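Local coordinates for protein succinyl-CoA ligase (ADP-forming) subunit alpha (Methanosaeta concilii, PDB 6HXI) that belongs to the CoA-ligase family, binds coenzyme A and carries a C-terminal region of the citrate synthase family, at residues M84-S89 with E95-A100; K14-G19 with L73-Y78; G421-I426 with R597-P602; V412-P417 with I585-D590. All blocks are in the same frame, centred on the assembly; numbering follows the deposited sequence.

Interaction 1. Residues M84-S89 with E95-A100; sequences MVNFAS and ETTMEA. With COA (coenzyme A), chain G.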
# COMPACT_ATOMS: atom_id res chain seq x y z
N MET B 84 47.33 -6.96 -9.67
CA MET B 84 45.98 -7.51 -9.75
C MET B 84 45.96 -8.92 -9.14
O MET B 84 46.73 -9.78 -9.57
CB MET B 84 45.39 -7.53 -11.17
CG MET B 84 43.91 -7.96 -11.14
SD MET B 84 43.05 -7.83 -12.71
CE MET B 84 43.14 -9.54 -13.31
N VAL B 85 45.07 -9.14 -8.14
CA VAL B 85 44.83 -10.44 -7.50
C VAL B 85 43.63 -10.98 -8.23
O VAL B 85 42.53 -10.43 -8.09
CB VAL B 85 44.63 -10.33 -5.96
CG1 VAL B 85 44.42 -11.70 -5.34
CG2 VAL B 85 45.81 -9.60 -5.29
N ASN B 86 43.86 -11.97 -9.12
CA ASN B 86 42.85 -12.52 -10.02
C ASN B 86 42.19 -13.78 -9.50
O ASN B 86 42.77 -14.87 -9.55
CB ASN B 86 43.47 -12.73 -11.42
CG ASN B 86 42.47 -13.08 -12.51
OD1 ASN B 86 41.28 -13.17 -12.29
ND2 ASN B 86 42.93 -13.21 -13.74
N PHE B 87 40.94 -13.64 -9.02
CA PHE B 87 40.12 -14.76 -8.53
C PHE B 87 39.13 -15.27 -9.56
O PHE B 87 38.17 -15.93 -9.19
CB PHE B 87 39.37 -14.39 -7.26
CG PHE B 87 40.22 -14.31 -6.03
CD1 PHE B 87 40.57 -15.47 -5.34
CD2 PHE B 87 40.58 -13.08 -5.48
CE1 PHE B 87 41.34 -15.40 -4.17
CE2 PHE B 87 41.35 -13.02 -4.32
CZ PHE B 87 41.76 -14.19 -3.69
N ALA B 88 39.35 -14.99 -10.85
CA ALA B 88 38.49 -15.51 -11.92
C ALA B 88 38.61 -17.04 -11.96
O ALA B 88 39.65 -17.57 -11.58
CB ALA B 88 38.92 -14.93 -13.26
N SER B 89 37.57 -17.75 -12.39
CA SER B 89 37.63 -19.22 -12.51
C SER B 89 38.65 -19.64 -13.62
O SER B 89 39.14 -18.79 -14.38
CB SER B 89 36.24 -19.77 -12.86
OG SER B 89 36.05 -19.79 -14.27
N GLU B 95 41.59 -14.76 -20.21
CA GLU B 95 41.09 -13.50 -20.76
C GLU B 95 41.32 -12.30 -19.82
O GLU B 95 41.77 -11.25 -20.27
CB GLU B 95 39.60 -13.63 -21.13
CG GLU B 95 39.33 -14.32 -22.45
CD GLU B 95 38.19 -13.76 -23.29
OE1 GLU B 95 38.26 -13.87 -24.54
OE2 GLU B 95 37.24 -13.17 -22.71
N THR B 96 41.04 -12.48 -18.53
CA THR B 96 41.17 -11.43 -17.51
C THR B 96 42.65 -11.11 -17.22
O THR B 96 43.00 -9.93 -17.14
CB THR B 96 40.33 -11.77 -16.26
OG1 THR B 96 40.82 -12.98 -15.69
CG2 THR B 96 38.81 -11.91 -16.60
N THR B 97 43.52 -12.13 -17.13
CA THR B 97 44.97 -11.90 -16.92
C THR B 97 45.58 -11.17 -18.12
O THR B 97 46.34 -10.22 -17.94
CB THR B 97 45.72 -13.21 -16.66
OG1 THR B 97 45.12 -13.87 -15.55
CG2 THR B 97 47.20 -12.97 -16.39
N MET B 98 45.20 -11.60 -19.34
CA MET B 98 45.67 -11.02 -20.58
C MET B 98 45.25 -9.56 -20.67
O MET B 98 46.08 -8.71 -21.02
CB MET B 98 45.24 -11.85 -21.79
CG MET B 98 45.96 -13.20 -21.90
SD MET B 98 47.74 -13.08 -22.20
CE MET B 98 47.74 -12.56 -23.95
N GLU B 99 43.99 -9.25 -20.29
CA GLU B 99 43.49 -7.87 -20.26
C GLU B 99 44.27 -7.02 -19.24
O GLU B 99 44.67 -5.91 -19.56
CB GLU B 99 41.98 -7.85 -19.99
CG GLU B 99 41.32 -6.53 -20.34
CD GLU B 99 39.81 -6.50 -20.13
OE1 GLU B 99 39.17 -5.57 -20.67
OE2 GLU B 99 39.28 -7.40 -19.45
N ALA B 100 44.52 -7.55 -18.03
CA ALA B 100 45.29 -6.83 -17.02
C ALA B 100 46.75 -6.58 -17.48
O ALA B 100 47.27 -5.49 -17.23
CB ALA B 100 45.28 -7.60 -15.71
N1A COA G . 23.83 -17.81 -13.91
C2A COA G . 24.82 -18.15 -14.75
N3A COA G . 26.11 -18.35 -14.48
C4A COA G . 26.39 -18.09 -13.19
C5A COA G . 25.48 -17.72 -12.22
C6A COA G . 24.13 -17.61 -12.60
N6A COA G . 23.14 -17.35 -11.75
N7A COA G . 26.14 -17.44 -11.03
C8A COA G . 27.40 -17.66 -11.30
N9A COA G . 27.63 -18.05 -12.60
C1B COA G . 28.91 -18.33 -13.23
C2B COA G . 29.94 -17.21 -13.17
O2B COA G . 29.70 -16.24 -14.20
C3B COA G . 31.23 -18.00 -13.40
O3B COA G . 31.43 -18.31 -14.80
P3B COA G . 32.87 -18.56 -15.45
O7A COA G . 33.54 -19.61 -14.64
O8A COA G . 32.61 -18.96 -16.86
O9A COA G . 33.58 -17.19 -15.43
C4B COA G . 30.95 -19.36 -12.76
O4B COA G . 29.52 -19.44 -12.58
C5B COA G . 31.65 -19.62 -11.46
O5B COA G . 31.52 -18.44 -10.65
P1A COA G . 32.78 -17.87 -9.77
O1A COA G . 32.39 -16.89 -8.72
O2A COA G . 33.92 -17.38 -10.64
O3A COA G . 33.17 -19.28 -9.13
P2A COA G . 34.07 -19.90 -7.98
O4A COA G . 33.30 -19.97 -6.72
O5A COA G . 34.43 -21.29 -8.47
O6A COA G . 35.38 -18.96 -7.82
CBP COA G . 37.77 -19.43 -7.67
CCP COA G . 36.58 -19.17 -8.60
CDP COA G . 39.02 -19.61 -8.54
CEP COA G . 37.99 -18.25 -6.70
CAP COA G . 37.49 -20.72 -6.84
OAP COA G . 37.01 -21.76 -7.67
C9P COA G . 38.64 -21.24 -5.99
O9P COA G . 38.86 -20.73 -4.89
N8P COA G . 39.35 -22.26 -6.49
C7P COA G . 40.53 -22.81 -5.83
C6P COA G . 41.77 -22.58 -6.64
C5P COA G . 42.99 -23.23 -6.02
O5P COA G . 42.88 -24.24 -5.33
N4P COA G . 44.15 -22.63 -6.24
C3P COA G . 45.40 -23.06 -5.62
C2P COA G . 45.56 -22.55 -4.21
S1P COA G . 47.24 -23.02 -3.71
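Met-84 and Asn-86 of strand 83-86 meet Thr-96, Thr-97 and Ala-100 in a buried strand-to-helix contact with a polar centre. It lies within a beta-alpha-beta unit made of strand 83-86, helix 93-102 and strand 108-111, in a Rossmann-like sheet. The two axes run nearly antiparallel. Asn-86 does the polar work. Its CG is anti to the backbone N (chi1 -170°), which carries the amide across to the helix. ND2 gives one hydrogen bond to Thr-96 OG1 (2.9 Å) and a more bent one to Thr-97 OG1 (2.9 Å, 131° at the hydrogen). The Thr-97 hydroxyl lies in the amide plane, while that of Thr-96 is tilted from it. Both hydroxyls are also bonded to main-chain carbonyls one turn back, Thr-96 to Ser-92 O and Thr-97 to Ala-93 O. Farther along the helix the contact is apolar, and Met-84 SD rests on Ala-100 CB (3.7 Å). The other end leads to coenzyme A. Ala-88 N donates to Asn-86 OD1 (3.0 Å) from above the carbonyl plane, closing an Asx turn. Next, Ser-89 OG makes a short hydrogen bond to O7A of coenzyme A (2.5 Å) and another with Arg-91 N. Asn-86 thus donates through ND2 and accepts through OD1, which fixes the rotation of its amide and ties the ligand-binding turn to the helix.

Interaction 2. Residues K14-G19 with L73-Y78; sequences KAFVYG and LAALAY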
# COMPACT_ATOMS: atom_id res chain seq x y z
N LYS B 14 49.68 -1.01 -4.00
CA LYS B 14 48.24 -0.86 -4.17
C LYS B 14 47.80 -1.88 -5.23
O LYS B 14 48.50 -2.12 -6.22
CB LYS B 14 47.88 0.59 -4.57
CG LYS B 14 48.01 1.58 -3.43
CD LYS B 14 46.89 1.45 -2.41
CE LYS B 14 46.81 2.65 -1.51
NZ LYS B 14 45.52 2.70 -0.78
N ALA B 15 46.67 -2.51 -4.97
CA ALA B 15 46.19 -3.61 -5.78
C ALA B 15 44.70 -3.55 -6.12
O ALA B 15 43.93 -2.86 -5.45
CB ALA B 15 46.47 -4.93 -5.06
N PHE B 16 44.31 -4.33 -7.14
CA PHE B 16 42.94 -4.57 -7.53
C PHE B 16 42.70 -6.02 -7.20
O PHE B 16 43.59 -6.85 -7.35
CB PHE B 16 42.72 -4.38 -9.02
CG PHE B 16 42.99 -3.00 -9.58
CD1 PHE B 16 42.32 -1.89 -9.07
CD2 PHE B 16 43.83 -2.82 -10.67
CE1 PHE B 16 42.52 -0.62 -9.62
CE2 PHE B 16 44.06 -1.55 -11.19
CZ PHE B 16 43.38 -0.46 -10.68
N VAL B 17 41.51 -6.32 -6.71
CA VAL B 17 41.10 -7.69 -6.48
C VAL B 17 40.05 -7.94 -7.54
O VAL B 17 39.00 -7.30 -7.52
CB VAL B 17 40.57 -7.93 -5.03
CG1 VAL B 17 39.95 -9.33 -4.90
CG2 VAL B 17 41.67 -7.73 -4.00
N TYR B 18 40.36 -8.80 -8.51
CA TYR B 18 39.42 -9.19 -9.57
C TYR B 18 38.62 -10.38 -9.02
O TYR B 18 39.19 -11.45 -8.73
CB TYR B 18 40.15 -9.59 -10.88
CG TYR B 18 39.17 -9.81 -12.01
CD1 TYR B 18 38.46 -11.01 -12.11
CD2 TYR B 18 38.87 -8.80 -12.92
CE1 TYR B 18 37.50 -11.19 -13.09
CE2 TYR B 18 37.92 -8.98 -13.92
CZ TYR B 18 37.23 -10.17 -13.99
OH TYR B 18 36.30 -10.37 -14.97
N GLY B 19 37.31 -10.18 -8.90
CA GLY B 19 36.39 -11.18 -8.39
C GLY B 19 35.89 -10.78 -7.03
O GLY B 19 36.67 -10.32 -6.20
N LEU B 73 38.54 0.25 -16.69
CA LEU B 73 37.87 1.33 -15.94
C LEU B 73 38.52 1.53 -14.57
O LEU B 73 38.71 2.68 -14.16
CB LEU B 73 36.37 1.09 -15.80
CG LEU B 73 35.51 1.45 -17.00
CD1 LEU B 73 34.14 0.84 -16.89
CD2 LEU B 73 35.38 2.96 -17.17
N ALA B 74 38.88 0.43 -13.89
CA ALA B 74 39.54 0.48 -12.59
C ALA B 74 40.93 1.06 -12.74
O ALA B 74 41.30 1.95 -11.97
CB ALA B 74 39.61 -0.90 -11.96
N ALA B 75 41.70 0.58 -13.75
CA ALA B 75 43.07 1.02 -14.02
C ALA B 75 43.14 2.53 -14.28
O ALA B 75 44.01 3.19 -13.71
CB ALA B 75 43.67 0.24 -15.18
N LEU B 76 42.19 3.06 -15.06
CA LEU B 76 42.09 4.49 -15.34
C LEU B 76 41.74 5.31 -14.07
O LEU B 76 42.26 6.41 -13.90
CB LEU B 76 41.06 4.75 -16.45
CG LEU B 76 41.20 6.09 -17.17
CD1 LEU B 76 42.22 6.00 -18.30
CD2 LEU B 76 39.87 6.57 -17.69
N ALA B 77 40.90 4.76 -13.18
CA ALA B 77 40.56 5.45 -11.92
C ALA B 77 41.71 5.36 -10.89
O ALA B 77 42.00 6.34 -10.22
CB ALA B 77 39.28 4.88 -11.35
N TYR B 78 42.37 4.20 -10.79
CA TYR B 78 43.47 3.98 -9.84
C TYR B 78 44.77 3.58 -10.56
O TYR B 78 45.16 2.42 -10.47
CB TYR B 78 43.06 2.99 -8.72
CG TYR B 78 41.92 3.52 -7.87
CD1 TYR B 78 42.16 4.36 -6.79
CD2 TYR B 78 40.59 3.29 -8.23
CE1 TYR B 78 41.11 4.93 -6.06
CE2 TYR B 78 39.54 3.86 -7.53
CZ TYR B 78 39.80 4.67 -6.43
OH TYR B 78 38.75 5.23 -5.72
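Phe-16 fills the tight part of this contact by pushing its ring against the last turn of helix 71-77. Ala-74 CB lies over one ring face, offset toward the rim, in a CH-pi contact 4.1 Å from the centroid of the Phe-16 ring. The far end of the ring is close to the backbone. Phe-16 CZ is 3.4 Å from Ala-74 O and also 3.4 Å from Tyr-78 O. Tyr-78 CB closes in on Phe-16 CE1 at 3.8 Å. Chi1 of Phe-16 is -62°, with CG opposite the carbonyl carbon, and this sends the ring out from the strand to the helix. Strand 15-18 is an inner strand of the Rossmann-like sheet, between strands 42-46 and 83-86, and helix 71-77 packs on it just before the chain enters strand 83-86. Ala-75 meets the ring mainly through its backbone, its N 3.7 Å from Phe-16 CZ, while its CB stays 4.4 Å from Phe-16 CE2. Tyr-78, the first residue to leave helical angles, belongs to both sides: its O and CB press on Phe-16, but its ring leads away, toward Pro-66 and Tyr-68 of strand 61-68. The loose side is that of Leu-73, Leu-76 and Ala-77, which are exposed to solvent.

Interaction 3. Residues G421-I426 with R597-P602; sequences GAHNAI and RLYRHP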
# COMPACT_ATOMS: atom_id res chain seq x y z
N GLY B 421 -12.71 -1.71 -4.01
CA GLY B 421 -11.42 -2.35 -4.25
C GLY B 421 -11.07 -2.50 -5.71
O GLY B 421 -9.98 -2.10 -6.13
N ALA B 422 -12.01 -3.05 -6.51
CA ALA B 422 -11.78 -3.26 -7.94
C ALA B 422 -11.66 -1.88 -8.60
O ALA B 422 -10.75 -1.65 -9.37
CB ALA B 422 -12.92 -4.07 -8.54
N HIS B 423 -12.50 -0.98 -8.20
CA HIS B 423 -12.54 0.40 -8.72
C HIS B 423 -11.22 1.13 -8.48
O HIS B 423 -10.69 1.68 -9.42
CB HIS B 423 -13.75 1.20 -8.21
CG HIS B 423 -13.74 2.61 -8.73
ND1 HIS B 423 -14.09 2.91 -10.06
CD2 HIS B 423 -13.41 3.76 -8.08
CE1 HIS B 423 -13.98 4.24 -10.17
NE2 HIS B 423 -13.54 4.79 -9.02
N ASN B 424 -10.65 1.05 -7.29
CA ASN B 424 -9.37 1.70 -7.01
C ASN B 424 -8.20 1.07 -7.78
O ASN B 424 -7.30 1.80 -8.22
CB ASN B 424 -9.07 1.79 -5.51
CG ASN B 424 -9.69 2.99 -4.89
OD1 ASN B 424 -10.68 3.53 -5.38
ND2 ASN B 424 -9.09 3.49 -3.82
N ALA B 425 -8.22 -0.27 -7.89
CA ALA B 425 -7.19 -1.06 -8.61
C ALA B 425 -7.21 -0.68 -10.12
O ALA B 425 -6.16 -0.60 -10.72
CB ALA B 425 -7.42 -2.59 -8.40
N ILE B 426 -8.40 -0.41 -10.69
CA ILE B 426 -8.61 -0.04 -12.08
C ILE B 426 -8.12 1.36 -12.33
O ILE B 426 -7.52 1.60 -13.37
CB ILE B 426 -10.15 -0.20 -12.43
CG1 ILE B 426 -10.50 -1.70 -12.65
CG2 ILE B 426 -10.58 0.70 -13.62
CD1 ILE B 426 -12.01 -2.00 -12.75
N ARG B 597 -7.00 4.47 -20.76
CA ARG B 597 -6.38 5.77 -20.50
C ARG B 597 -6.52 6.16 -19.05
O ARG B 597 -7.34 5.58 -18.36
CB ARG B 597 -7.06 6.88 -21.36
CG ARG B 597 -7.20 6.63 -22.87
CD ARG B 597 -6.11 5.75 -23.49
NE ARG B 597 -4.79 6.37 -23.43
CZ ARG B 597 -3.65 5.68 -23.45
NH1 ARG B 597 -3.67 4.35 -23.53
NH2 ARG B 597 -2.49 6.31 -23.40
N LEU B 598 -5.79 7.23 -18.62
CA LEU B 598 -5.84 7.83 -17.31
C LEU B 598 -7.30 8.21 -16.98
O LEU B 598 -8.02 8.80 -17.79
CB LEU B 598 -4.95 9.11 -17.32
CG LEU B 598 -4.87 9.96 -16.03
CD1 LEU B 598 -4.06 9.27 -15.00
CD2 LEU B 598 -4.25 11.31 -16.31
N TYR B 599 -7.74 7.89 -15.76
CA TYR B 599 -9.09 8.24 -15.34
C TYR B 599 -9.06 9.60 -14.67
O TYR B 599 -8.14 9.88 -13.90
CB TYR B 599 -9.59 7.23 -14.31
CG TYR B 599 -10.99 7.49 -13.79
CD1 TYR B 599 -12.10 7.39 -14.62
CD2 TYR B 599 -11.21 7.81 -12.45
CE1 TYR B 599 -13.39 7.63 -14.15
CE2 TYR B 599 -12.51 7.97 -11.95
CZ TYR B 599 -13.60 7.86 -12.80
OH TYR B 599 -14.89 8.08 -12.38
N ARG B 600 -10.09 10.39 -14.88
CA ARG B 600 -10.31 11.64 -14.18
C ARG B 600 -11.80 11.60 -13.84
O ARG B 600 -12.60 11.32 -14.72
CB ARG B 600 -9.94 12.86 -15.02
CG ARG B 600 -9.35 13.98 -14.14
CD ARG B 600 -9.36 15.34 -14.80
NE ARG B 600 -8.49 16.30 -14.09
CZ ARG B 600 -8.95 17.32 -13.37
NH1 ARG B 600 -10.26 17.52 -13.24
NH2 ARG B 600 -8.10 18.14 -12.76
N HIS B 601 -12.17 11.76 -12.56
CA HIS B 601 -13.59 11.72 -12.20
C HIS B 601 -14.38 12.87 -12.88
O HIS B 601 -13.89 14.01 -12.93
CB HIS B 601 -13.75 11.73 -10.64
CG HIS B 601 -15.09 11.25 -10.20
ND1 HIS B 601 -15.50 9.94 -10.45
CD2 HIS B 601 -16.09 11.92 -9.61
CE1 HIS B 601 -16.74 9.86 -9.99
NE2 HIS B 601 -17.14 11.03 -9.47
N PRO B 602 -15.57 12.64 -13.50
CA PRO B 602 -16.28 13.77 -14.15
C PRO B 602 -16.64 14.89 -13.17
O PRO B 602 -17.12 14.64 -12.07
CB PRO B 602 -17.52 13.12 -14.80
CG PRO B 602 -17.62 11.79 -14.25
CD PRO B 602 -16.31 11.37 -13.66
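Tyr-599 meets His-423 in a buried ring-to-ring contact within the helical region of the citrate synthase family. It joins helix 420-430 to the loop that follows helix 571-594. The segment starts with Arg-597, exposed, whose NH1 bonds back to Gly-595 O. Leu-598 follows and packs on Ala-431, just past the end of helix 420-430. Tyr-599 then turns inward. With chi1 at 180° its CG lies beside the carbonyl carbon, and the ring extends toward helix 420-430. The edge of the His-423 ring points at the face of the Tyr-599 ring, in an offset edge-to-face pair. The centroids are 5.9 Å apart and the planes stand at 90°. The nearest atoms are His-423 CE1 and Tyr-599 CE2, at 4.4 Å, so the pair is in light contact. Arg-600 is exposed and forms a salt bridge with Asp-362 of the fourth subunit. His-601 comes back beside Tyr-599 and stacks on His-423 of the third subunit, whose NE2 is also hydrogen-bonded to NE2 of His-423 of this chain. The contact therefore lies at a subunit interface. Within the loop, Tyr-599 OH and His-601 ND1 share a hydrogen bond of 2.7 Å, which holds the two side chains together. Pro-602 ends the run, with its CD over one face of the His-601 ring, 3.6 Å above the plane and toward the rim.

Interaction 4. Residues V412-P417 with I585-D590; sequences VADHGP and IGHILD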
# COMPACT_ATOMS: atom_id res chain seq x y z
N VAL B 412 -15.65 -15.31 -3.37
CA VAL B 412 -15.33 -13.90 -3.18
C VAL B 412 -14.29 -13.39 -4.20
O VAL B 412 -13.90 -12.23 -4.11
CB VAL B 412 -14.94 -13.52 -1.72
CG1 VAL B 412 -15.99 -14.01 -0.71
CG2 VAL B 412 -13.55 -14.05 -1.33
N ALA B 413 -13.84 -14.23 -5.16
CA ALA B 413 -12.79 -13.87 -6.14
C ALA B 413 -13.04 -12.51 -6.81
O ALA B 413 -12.13 -11.69 -6.91
CB ALA B 413 -12.59 -14.94 -7.17
N ASP B 414 -14.27 -12.25 -7.20
CA ASP B 414 -14.61 -10.99 -7.80
C ASP B 414 -16.08 -10.71 -7.71
O ASP B 414 -16.87 -11.62 -7.79
CB ASP B 414 -14.20 -10.95 -9.29
CG ASP B 414 -14.00 -9.50 -9.70
OD1 ASP B 414 -13.18 -8.81 -9.05
OD2 ASP B 414 -14.78 -9.02 -10.57
N HIS B 415 -16.43 -9.44 -7.66
CA HIS B 415 -17.81 -9.00 -7.66
C HIS B 415 -17.99 -7.82 -8.64
O HIS B 415 -18.83 -6.95 -8.43
CB HIS B 415 -18.33 -8.72 -6.24
CG HIS B 415 -19.83 -8.79 -6.15
ND1 HIS B 415 -20.57 -9.76 -6.84
CD2 HIS B 415 -20.69 -8.03 -5.44
CE1 HIS B 415 -21.84 -9.54 -6.53
NE2 HIS B 415 -21.96 -8.49 -5.71
N GLY B 416 -17.28 -7.86 -9.75
CA GLY B 416 -17.40 -6.87 -10.80
C GLY B 416 -16.49 -5.69 -10.52
O GLY B 416 -15.89 -5.57 -9.44
N PRO B 417 -16.36 -4.81 -11.53
CA PRO B 417 -15.40 -3.69 -11.43
C PRO B 417 -15.84 -2.47 -10.63
O PRO B 417 -15.05 -1.59 -10.39
CB PRO B 417 -15.23 -3.31 -12.91
CG PRO B 417 -16.58 -3.55 -13.52
CD PRO B 417 -16.99 -4.86 -12.87
N ILE B 585 -6.34 -8.36 -9.37
CA ILE B 585 -5.28 -8.66 -10.36
C ILE B 585 -5.95 -8.80 -11.76
O ILE B 585 -5.48 -8.22 -12.73
CB ILE B 585 -4.50 -9.94 -9.93
CG1 ILE B 585 -3.63 -9.63 -8.64
CG2 ILE B 585 -3.60 -10.41 -11.10
CD1 ILE B 585 -3.17 -10.84 -7.80
N GLY B 586 -7.03 -9.54 -11.83
CA GLY B 586 -7.80 -9.68 -13.07
C GLY B 586 -8.17 -8.33 -13.68
O GLY B 586 -7.90 -8.06 -14.86
N HIS B 587 -8.78 -7.46 -12.92
CA HIS B 587 -9.20 -6.12 -13.42
C HIS B 587 -7.98 -5.22 -13.82
O HIS B 587 -7.99 -4.53 -14.84
CB HIS B 587 -10.04 -5.41 -12.35
CG HIS B 587 -11.43 -5.98 -12.25
ND1 HIS B 587 -12.29 -5.90 -13.30
CD2 HIS B 587 -12.05 -6.59 -11.22
CE1 HIS B 587 -13.41 -6.48 -12.90
NE2 HIS B 587 -13.31 -6.91 -11.65
N ILE B 588 -6.92 -5.27 -13.04
CA ILE B 588 -5.70 -4.50 -13.38
C ILE B 588 -5.17 -4.92 -14.76
O ILE B 588 -4.83 -4.06 -15.56
CB ILE B 588 -4.64 -4.78 -12.29
CG1 ILE B 588 -5.03 -4.12 -10.95
CG2 ILE B 588 -3.24 -4.39 -12.81
CD1 ILE B 588 -4.35 -4.79 -9.75
N LEU B 589 -5.05 -6.26 -15.00
CA LEU B 589 -4.54 -6.86 -16.24
C LEU B 589 -5.46 -6.57 -17.42
O LEU B 589 -4.99 -6.35 -18.53
CB LEU B 589 -4.37 -8.39 -16.06
CG LEU B 589 -3.25 -8.86 -15.10
CD1 LEU B 589 -3.42 -10.33 -14.77
CD2 LEU B 589 -1.86 -8.61 -15.67
N ASP B 590 -6.78 -6.58 -17.16
CA ASP B 590 -7.82 -6.30 -18.14
C ASP B 590 -7.65 -4.88 -18.68
O ASP B 590 -7.67 -4.71 -19.89
CB ASP B 590 -9.22 -6.51 -17.52
CG ASP B 590 -10.39 -6.52 -18.52
OD1 ASP B 590 -10.17 -6.88 -19.68
OD2 ASP B 590 -11.53 -6.22 -18.10
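Asp-414 OD2 is gripped from opposite faces of its carboxylate plane, by His-587 NE2 on one side and Gly-416 N on the other. The contact is buried in the helical region of the citrate synthase family. It joins the loop between helices 399-412 and 420-430 to helix 571-594. His-587 NE2 donates to Asp-414 OD2 at 2.8 Å, with an angle of 148° at the hydrogen. The oxygen is met on its syn side, though the donor stands 31° out of the carboxylate plane. The carboxylate and the imidazole are not coplanar, and their planes are 47° apart. Asp-414 OD1 also lies 3.2 Å from His-587 NE2. The second grip is local: Gly-416 N donates to Asp-414 OD2 (2.9 Å) from above the plane and closes an Asx turn. Gly-416 has a positive phi, and Pro-417 follows it against the ring. A third partner of Asp-414 OD2 is Ser-360 OG of the second subunit, so this buried oxygen also links two chains. On the helix side, CG of His-587 sits opposite its carbonyl carbon and beside the backbone N, which directs the ring out to the loop. Ala-422 and Ile-426 of helix 420-430 pack against this side chain, and Cys-357 of the second subunit touches it as well. The bond at NE2, with Pro-417 packed over one face, limits how far the imidazole can turn. Pro-417 crosses it at about a right angle: its CA lies over that face, and its CB is 3.7 Å from His-587 CE1.

Overall arrangement
The four contacts form two pairs in separate parts of the chain. Interactions 1 and 2 have centres about 11 Å apart and share one sheet. Strands 83-86 and 15-18 are neighbours there, with Val-85 O 2.7 Å from Tyr-18 N in a probable hydrogen bond. Interaction 1 reaches coenzyme A through Phe-87, Ala-88 and Ser-89, and interaction 2 packs a helix on the same sheet. Interactions 3 and 4 have centres about 13 Å apart, and their segments alternate along the chain. Ile-426 CD1 meets Pro-417 CB at 3.5 Å, and both contacts touch the second subunit. Nearest atoms of interactions 1 and 4 are about 40 Å apart.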